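Local coordinates for glucosidase (Croceicoccus marinus, PDB 5Z3K), which probably hydrolyses O-glycosidic bonds as a family 39 beta-glucosidase from a deep-sea bacterium, at residues 189-201 and 218-230. Residues are numbered along the deposited sequence; the frame is centred on the assembly and turned at random.
Sequences ALKVGGPCVAFPL and SVPLDFLSWMWYG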
ATOM      1  N   ALA A 189      -0.630  22.588  -6.025  1.00 22.65           N
ATOM      2  CA  ALA A 189      -0.266  21.328  -6.666  1.00 26.06           C
ATOM      3  C   ALA A 189      -0.265  20.150  -5.706  1.00 23.00           C
ATOM      4  O   ALA A 189      -0.196  19.002  -6.158  1.00 23.25           O
ATOM      5  CB  ALA A 189       1.111  21.450  -7.322  1.00 22.34           C
ATOM      6  N   LEU A 190      -0.327  20.396  -4.401  1.00 21.66           N
ATOM      7  CA  LEU A 190      -0.366  19.300  -3.448  1.00 21.15           C
ATOM      8  C   LEU A 190      -1.719  18.602  -3.492  1.00 21.78           C
ATOM      9  O   LEU A 190      -2.759  19.222  -3.724  1.00 24.34           O
ATOM     10  CB  LEU A 190      -0.086  19.811  -2.038  1.00 15.69           C
ATOM     11  CG  LEU A 190       1.283  20.456  -1.827  1.00 20.97           C
ATOM     12  CD1 LEU A 190       1.296  21.210  -0.508  1.00 17.73           C
ATOM     13  CD2 LEU A 190       2.407  19.411  -1.877  1.00 19.01           C
ATOM     14  N   LYS A 191      -1.700  17.296  -3.274  1.00 20.25           N
ATOM     15  CA  LYS A 191      -2.924  16.509  -3.235  1.00 21.61           C
ATOM     16  C   LYS A 191      -3.353  16.349  -1.785  1.00 21.96           C
ATOM     17  O   LYS A 191      -2.527  16.029  -0.921  1.00 18.88           O
ATOM     18  CB  LYS A 191      -2.722  15.142  -3.886  1.00 21.57           C
ATOM     19  CG  LYS A 191      -2.230  15.200  -5.326  1.00 22.63           C
ATOM     20  CD  LYS A 191      -3.087  16.122  -6.177  1.00 26.89           C
ATOM     21  CE  LYS A 191      -2.592  16.146  -7.618  1.00 32.71           C
ATOM     22  NZ  LYS A 191      -3.038  17.368  -8.342  1.00 36.63           N
ATOM     23  N   VAL A 192      -4.636  16.599  -1.516  1.00 14.45           N
ATOM     24  CA  VAL A 192      -5.198  16.422  -0.186  1.00 14.48           C
ATOM     25  C   VAL A 192      -6.413  15.515  -0.307  1.00 15.09           C
ATOM     26  O   VAL A 192      -7.137  15.543  -1.309  1.00 15.52           O
ATOM     27  CB  VAL A 192      -5.555  17.782   0.481  1.00 19.37           C
ATOM     28  CG1 VAL A 192      -6.754  18.464  -0.218  1.00 17.62           C
ATOM     29  CG2 VAL A 192      -5.790  17.613   1.996  1.00 14.83           C
ATOM     30  N   GLY A 193      -6.618  14.687   0.708  1.00 15.97           N
ATOM     31  CA  GLY A 193      -7.735  13.768   0.680  1.00 16.35           C
ATOM     32  C   GLY A 193      -7.914  13.077   2.015  1.00 14.00           C
ATOM     33  O   GLY A 193      -7.274  13.420   3.007  1.00 15.39           O
ATOM     34  N   GLY A 194      -8.812  12.100   2.023  1.00 15.07           N
ATOM     35  CA  GLY A 194      -9.228  11.432   3.236  1.00 12.64           C
ATOM     36  C   GLY A 194     -10.451  10.605   2.916  1.00 12.53           C
ATOM     37  O   GLY A 194     -10.799  10.440   1.747  1.00 12.55           O
ATOM     38  N   PRO A 195     -11.149  10.089   3.935  1.00 15.45           N
ATOM     39  CA  PRO A 195     -10.897  10.188   5.372  1.00 13.48           C
ATOM     40  C   PRO A 195     -10.317   8.906   5.931  1.00 13.01           C
ATOM     41  O   PRO A 195     -10.290   8.738   7.143  1.00 14.98           O
ATOM     42  CB  PRO A 195     -12.295  10.408   5.934  1.00 19.42           C
ATOM     43  CG  PRO A 195     -13.118   9.475   5.063  1.00 16.73           C
ATOM     44  CD  PRO A 195     -12.487   9.526   3.678  1.00 18.28           C
ATOM     45  N   CYS A 196      -9.896   8.000   5.044  1.00 14.46           N
ATOM     46  CA  CYS A 196      -9.426   6.667   5.413  1.00 16.52           C
ATOM     47  C   CYS A 196     -10.567   5.849   6.005  1.00 15.34           C
ATOM     48  O   CYS A 196     -10.516   5.432   7.165  1.00 14.92           O
ATOM     49  CB  CYS A 196      -8.233   6.724   6.375  1.00 14.92           C
ATOM     50  SG  CYS A 196      -7.453   5.092   6.610  1.00 16.65           S
ATOM     51  N   VAL A 197     -11.592   5.609   5.180  1.00 15.92           N
ATOM     52  CA  VAL A 197     -12.743   4.803   5.571  1.00 18.29           C
ATOM     53  C   VAL A 197     -12.300   3.402   5.965  1.00 17.87           C
ATOM     54  O   VAL A 197     -11.675   2.683   5.175  1.00 18.49           O
ATOM     55  CB  VAL A 197     -13.753   4.748   4.415  1.00 16.53           C
ATOM     56  CG1 VAL A 197     -15.010   3.984   4.838  1.00 18.69           C
ATOM     57  CG2 VAL A 197     -14.105   6.149   3.932  1.00 19.27           C
ATOM     58  N   ALA A 198     -12.666   2.984   7.179  1.00 17.09           N
ATOM     59  CA  ALA A 198     -12.327   1.638   7.630  1.00 16.09           C
ATOM     60  C   ALA A 198     -13.285   0.589   7.086  1.00 19.25           C
ATOM     61  O   ALA A 198     -12.877  -0.555   6.860  1.00 17.94           O
ATOM     62  CB  ALA A 198     -12.322   1.572   9.162  1.00 19.19           C
ATOM     63  N   PHE A 199     -14.554   0.947   6.895  1.00 16.00           N
ATOM     64  CA  PHE A 199     -15.604   0.010   6.490  1.00 20.63           C
ATOM     65  C   PHE A 199     -16.215   0.481   5.172  1.00 17.05           C
ATOM     66  O   PHE A 199     -17.356   0.967   5.145  1.00 17.66           O
ATOM     67  CB  PHE A 199     -16.666  -0.105   7.585  1.00 20.51           C
ATOM     68  CG  PHE A 199     -16.109  -0.480   8.938  1.00 22.68           C
ATOM     69  CD1 PHE A 199     -15.067  -1.386   9.049  1.00 19.17           C
ATOM     70  CD2 PHE A 199     -16.634   0.068  10.092  1.00 22.70           C
ATOM     71  CE1 PHE A 199     -14.555  -1.736  10.281  1.00 23.91           C
ATOM     72  CE2 PHE A 199     -16.132  -0.277  11.327  1.00 22.98           C
ATOM     73  CZ  PHE A 199     -15.092  -1.181  11.425  1.00 26.78           C
ATOM     74  N   PRO A 200     -15.492   0.329   4.050  1.00 19.01           N
ATOM     75  CA  PRO A 200     -15.901   1.009   2.805  1.00 18.21           C
ATOM     76  C   PRO A 200     -17.174   0.480   2.165  1.00 16.61           C
ATOM     77  O   PRO A 200     -17.678   1.136   1.245  1.00 16.73           O
ATOM     78  CB  PRO A 200     -14.705   0.794   1.869  1.00 18.81           C
ATOM     79  CG  PRO A 200     -14.028  -0.434   2.404  1.00 19.10           C
ATOM     80  CD  PRO A 200     -14.200  -0.367   3.897  1.00 17.91           C
ATOM     81  N   LEU A 201     -17.698  -0.673   2.577  1.00 17.24           N
ATOM     82  CA  LEU A 201     -19.000  -1.116   2.089  1.00 18.45           C
ATOM     83  C   LEU A 201     -20.120  -0.811   3.083  1.00 21.03           C
ATOM     84  O   LEU A 201     -21.203  -1.396   2.984  1.00 22.86           O
ATOM     85  CB  LEU A 201     -18.985  -2.611   1.759  1.00 20.08           C
ATOM     86  CG  LEU A 201     -17.980  -3.102   0.707  1.00 21.69           C
ATOM     87  CD1 LEU A 201     -18.139  -4.601   0.454  1.00 17.22           C
ATOM     88  CD2 LEU A 201     -18.106  -2.311  -0.593  1.00 14.69           C
ATOM     89  N   SER A 218     -17.865  22.654  -1.085  1.00 23.40           N
ATOM     90  CA  SER A 218     -16.847  22.878  -2.114  1.00 26.09           C
ATOM     91  C   SER A 218     -15.428  22.779  -1.548  1.00 28.30           C
ATOM     92  O   SER A 218     -14.577  23.644  -1.772  1.00 25.47           O
ATOM     93  CB  SER A 218     -17.068  24.226  -2.802  1.00 29.02           C
ATOM     94  OG  SER A 218     -18.379  24.292  -3.336  1.00 33.53           O
ATOM     95  N   VAL A 219     -15.177  21.708  -0.800  1.00 28.55           N
ATOM     96  CA  VAL A 219     -13.868  21.445  -0.197  1.00 22.30           C
ATOM     97  C   VAL A 219     -13.054  20.566  -1.144  1.00 23.68           C
ATOM     98  O   VAL A 219     -13.598  19.601  -1.702  1.00 21.30           O
ATOM     99  CB  VAL A 219     -14.024  20.789   1.187  1.00 19.87           C
ATOM    100  CG1 VAL A 219     -12.655  20.557   1.846  1.00 19.69           C
ATOM    101  CG2 VAL A 219     -14.925  21.647   2.091  1.00 24.03           C
ATOM    102  N   PRO A 220     -11.772  20.858  -1.375  1.00 22.52           N
ATOM    103  CA  PRO A 220     -10.974  19.996  -2.264  1.00 23.45           C
ATOM    104  C   PRO A 220     -10.904  18.573  -1.737  1.00 20.98           C
ATOM    105  O   PRO A 220     -10.778  18.345  -0.534  1.00 27.26           O
ATOM    106  CB  PRO A 220      -9.591  20.655  -2.262  1.00 24.11           C
ATOM    107  CG  PRO A 220      -9.808  22.041  -1.763  1.00 23.23           C
ATOM    108  CD  PRO A 220     -10.988  21.983  -0.843  1.00 22.00           C
ATOM    109  N   LEU A 221     -10.976  17.608  -2.658  1.00 23.36           N
ATOM    110  CA  LEU A 221     -10.852  16.179  -2.342  1.00 20.81           C
ATOM    111  C   LEU A 221     -10.128  15.549  -3.529  1.00 18.64           C
ATOM    112  O   LEU A 221     -10.760  15.086  -4.483  1.00 21.16           O
ATOM    113  CB  LEU A 221     -12.206  15.523  -2.089  1.00 19.90           C
ATOM    114  CG  LEU A 221     -12.219  14.045  -1.683  1.00 20.16           C
ATOM    115  CD1 LEU A 221     -11.900  13.860  -0.192  1.00 16.13           C
ATOM    116  CD2 LEU A 221     -13.555  13.383  -2.048  1.00 17.69           C
ATOM    117  N   ASP A 222      -8.798  15.571  -3.477  1.00 16.53           N
ATOM    118  CA  ASP A 222      -8.007  15.010  -4.569  1.00 18.92           C
ATOM    119  C   ASP A 222      -8.039  13.486  -4.562  1.00 20.43           C
ATOM    120  O   ASP A 222      -7.919  12.854  -5.622  1.00 16.01           O
ATOM    121  CB  ASP A 222      -6.577  15.543  -4.482  1.00 19.79           C
ATOM    122  CG  ASP A 222      -6.515  17.056  -4.635  1.00 21.10           C
ATOM    123  OD1 ASP A 222      -7.039  17.569  -5.639  1.00 24.42           O
ATOM    124  OD2 ASP A 222      -5.960  17.741  -3.756  1.00 18.31           O
ATOM    125  N   PHE A 223      -8.221  12.873  -3.393  1.00 18.47           N
ATOM    126  CA  PHE A 223      -8.330  11.427  -3.321  1.00 17.37           C
ATOM    127  C   PHE A 223      -9.256  11.051  -2.177  1.00 16.45           C
ATOM    128  O   PHE A 223      -9.335  11.749  -1.166  1.00 15.92           O
ATOM    129  CB  PHE A 223      -6.959  10.742  -3.151  1.00 15.02           C
ATOM    130  CG  PHE A 223      -6.206  11.160  -1.913  1.00 13.35           C
ATOM    131  CD1 PHE A 223      -6.413  10.513  -0.697  1.00 15.76           C
ATOM    132  CD2 PHE A 223      -5.270  12.172  -1.971  1.00 17.10           C
ATOM    133  CE1 PHE A 223      -5.695  10.888   0.450  1.00 17.34           C
ATOM    134  CE2 PHE A 223      -4.553  12.556  -0.832  1.00 15.35           C
ATOM    135  CZ  PHE A 223      -4.771  11.912   0.380  1.00 14.12           C
ATOM    136  N   LEU A 224      -9.977   9.955  -2.361  1.00 16.53           N
ATOM    137  CA  LEU A 224     -10.775   9.353  -1.305  1.00 15.70           C
ATOM    138  C   LEU A 224     -10.017   8.126  -0.817  1.00 14.37           C
ATOM    139  O   LEU A 224      -9.756   7.208  -1.598  1.00 18.11           O
ATOM    140  CB  LEU A 224     -12.170   8.985  -1.825  1.00 18.60           C
ATOM    141  CG  LEU A 224     -13.331   8.624  -0.884  1.00 17.12           C
ATOM    142  CD1 LEU A 224     -13.149   7.231  -0.263  1.00 19.65           C
ATOM    143  CD2 LEU A 224     -13.573   9.693   0.181  1.00 19.74           C
ATOM    144  N   SER A 225      -9.640   8.119   0.454  1.00 15.44           N
ATOM    145  CA  SER A 225      -8.818   7.035   0.976  1.00 14.78           C
ATOM    146  C   SER A 225      -9.662   6.082   1.825  1.00 13.98           C
ATOM    147  O   SER A 225     -10.631   6.487   2.477  1.00 15.30           O
ATOM    148  CB  SER A 225      -7.639   7.597   1.773  1.00 13.19           C
ATOM    149  OG  SER A 225      -8.085   8.264   2.939  1.00 16.48           O
ATOM    150  N   TRP A 226      -9.310   4.797   1.766  1.00 12.48           N
ATOM    151  CA  TRP A 226     -10.092   3.727   2.380  1.00 13.46           C
ATOM    152  C   TRP A 226      -9.179   2.530   2.604  1.00 17.17           C
ATOM    153  O   TRP A 226      -8.042   2.500   2.129  1.00 13.82           O
ATOM    154  CB  TRP A 226     -11.295   3.341   1.500  1.00 13.73           C
ATOM    155  CG  TRP A 226     -10.910   3.039   0.081  1.00 13.70           C
ATOM    156  CD1 TRP A 226     -10.617   3.946  -0.892  1.00 18.40           C
ATOM    157  CD2 TRP A 226     -10.762   1.743  -0.522  1.00 12.64           C
ATOM    158  NE1 TRP A 226     -10.292   3.301  -2.062  1.00 14.51           N
ATOM    159  CE2 TRP A 226     -10.365   1.948  -1.860  1.00 14.08           C
ATOM    160  CE3 TRP A 226     -10.907   0.434  -0.057  1.00 12.13           C
ATOM    161  CZ2 TRP A 226     -10.141   0.887  -2.751  1.00 12.48           C
ATOM    162  CZ3 TRP A 226     -10.673  -0.619  -0.941  1.00 13.20           C
ATOM    163  CH2 TRP A 226     -10.291  -0.381  -2.270  1.00 14.11           C
HETATM  164  N   MSE A 227      -9.696   1.528   3.322  1.00 11.71           N
HETATM  165  CA  MSE A 227      -8.886   0.347   3.667  1.00 17.54           C
HETATM  166  C   MSE A 227      -9.617  -0.961   3.394  1.00 15.83           C
HETATM  167  O   MSE A 227     -10.845  -0.987   3.321  1.00 17.18           O
HETATM  168  CB  MSE A 227      -8.462   0.395   5.134  1.00 19.77           C
HETATM  169  CG  MSE A 227      -9.404  -0.289   6.140  1.00 19.04           C
HETATM  170 SE   MSE A 227      -8.604  -0.013   7.923  0.71 28.81          SE
HETATM  171  CE  MSE A 227      -8.408   1.851   7.561  1.00 22.27           C
ATOM    172  N   TRP A 228      -8.858  -2.046   3.257  1.00 15.19           N
ATOM    173  CA  TRP A 228      -9.455  -3.368   3.115  1.00 13.53           C
ATOM    174  C   TRP A 228      -8.454  -4.439   3.537  1.00 15.29           C
ATOM    175  O   TRP A 228      -7.268  -4.347   3.219  1.00 14.58           O
ATOM    176  CB  TRP A 228      -9.930  -3.650   1.687  1.00 16.98           C
ATOM    177  CG  TRP A 228     -10.851  -4.812   1.719  1.00 17.58           C
ATOM    178  CD1 TRP A 228     -10.583  -6.096   1.343  1.00 16.98           C
ATOM    179  CD2 TRP A 228     -12.182  -4.810   2.241  1.00 13.60           C
ATOM    180  NE1 TRP A 228     -11.689  -6.893   1.575  1.00 16.89           N
ATOM    181  CE2 TRP A 228     -12.676  -6.126   2.137  1.00 13.80           C
ATOM    182  CE3 TRP A 228     -13.004  -3.820   2.787  1.00 12.83           C
ATOM    183  CZ2 TRP A 228     -13.960  -6.473   2.554  1.00 16.92           C
ATOM    184  CZ3 TRP A 228     -14.275  -4.167   3.198  1.00 20.35           C
ATOM    185  CH2 TRP A 228     -14.743  -5.480   3.070  1.00 20.14           C
ATOM    186  N   TYR A 229      -8.946  -5.456   4.246  1.00 13.75           N
ATOM    187  CA  TYR A 229      -8.146  -6.602   4.647  1.00 15.75           C
ATOM    188  C   TYR A 229      -8.827  -7.885   4.194  1.00 16.03           C
ATOM    189  O   TYR A 229     -10.055  -7.949   4.095  1.00 18.53           O
ATOM    190  CB  TYR A 229      -7.957  -6.667   6.167  1.00 16.64           C
ATOM    191  CG  TYR A 229      -7.327  -5.453   6.792  1.00 18.87           C
ATOM    192  CD1 TYR A 229      -5.979  -5.166   6.604  1.00 22.10           C
ATOM    193  CD2 TYR A 229      -8.078  -4.599   7.593  1.00 22.22           C
ATOM    194  CE1 TYR A 229      -5.392  -4.052   7.196  1.00 17.99           C
ATOM    195  CE2 TYR A 229      -7.507  -3.489   8.183  1.00 28.68           C
ATOM    196  CZ  TYR A 229      -6.167  -3.219   7.982  1.00 26.38           C
ATOM    197  OH  TYR A 229      -5.610  -2.109   8.579  1.00 31.07           O
ATOM    198  N   GLY A 230      -8.025  -8.922   3.961  1.00 15.30           N
ATOM    199  CA  GLY A 230      -8.566 -10.196   3.509  1.00 15.06           C
ATOM    200  C   GLY A 230      -8.896 -11.199   4.603  1.00 16.45           C
ATOM    201  O   GLY A 230      -8.960 -12.398   4.328  1.00 17.35           O
TER
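With CG set between its backbone N and carbonyl carbon (chi1 59°), Phe223 lays its ring over Gly193, whose CA sits 3.5 Å from the ring centroid in a face-on CH-pi contact. Asp222, its CG anti to the carbonyl carbon, swings OD2 back to Val192. The two strands, 191-197 and 223-229, are parallel neighbours in the TIM barrel, joined through helix 208-216 as a beta-alpha-beta crossover. Near the start of strand 191-197, Val192 is held twice by Asp222: Val192 N donates to the anti lone pair of Asp222 OD2 at 2.8 Å, while Val192 O accepts from Asp222 N at 2.7 Å. Lys184 adds a salt bridge to the same OD2, which probably steadies the carboxylate's negative charge. Were Phe223 an alanine, Gly193 would probably lose its aromatic cover and a gap would be likely to open beside Glu153 of strand 151-154. Further along, the pair exemplifies how parallel barrel strands absorb an extra residue: Gly194 pairs with Leu224 but Val197 with Trp226, and a cis peptide precedes Pro195 between them. There Ser225 OG, hydrogen-bonded to Glu153 OE1, receives a weak, bent bond from Cys196 N. Beyond it, selenomethionine Met227 curls its CE to within 3.5 Å of Cys196 SG.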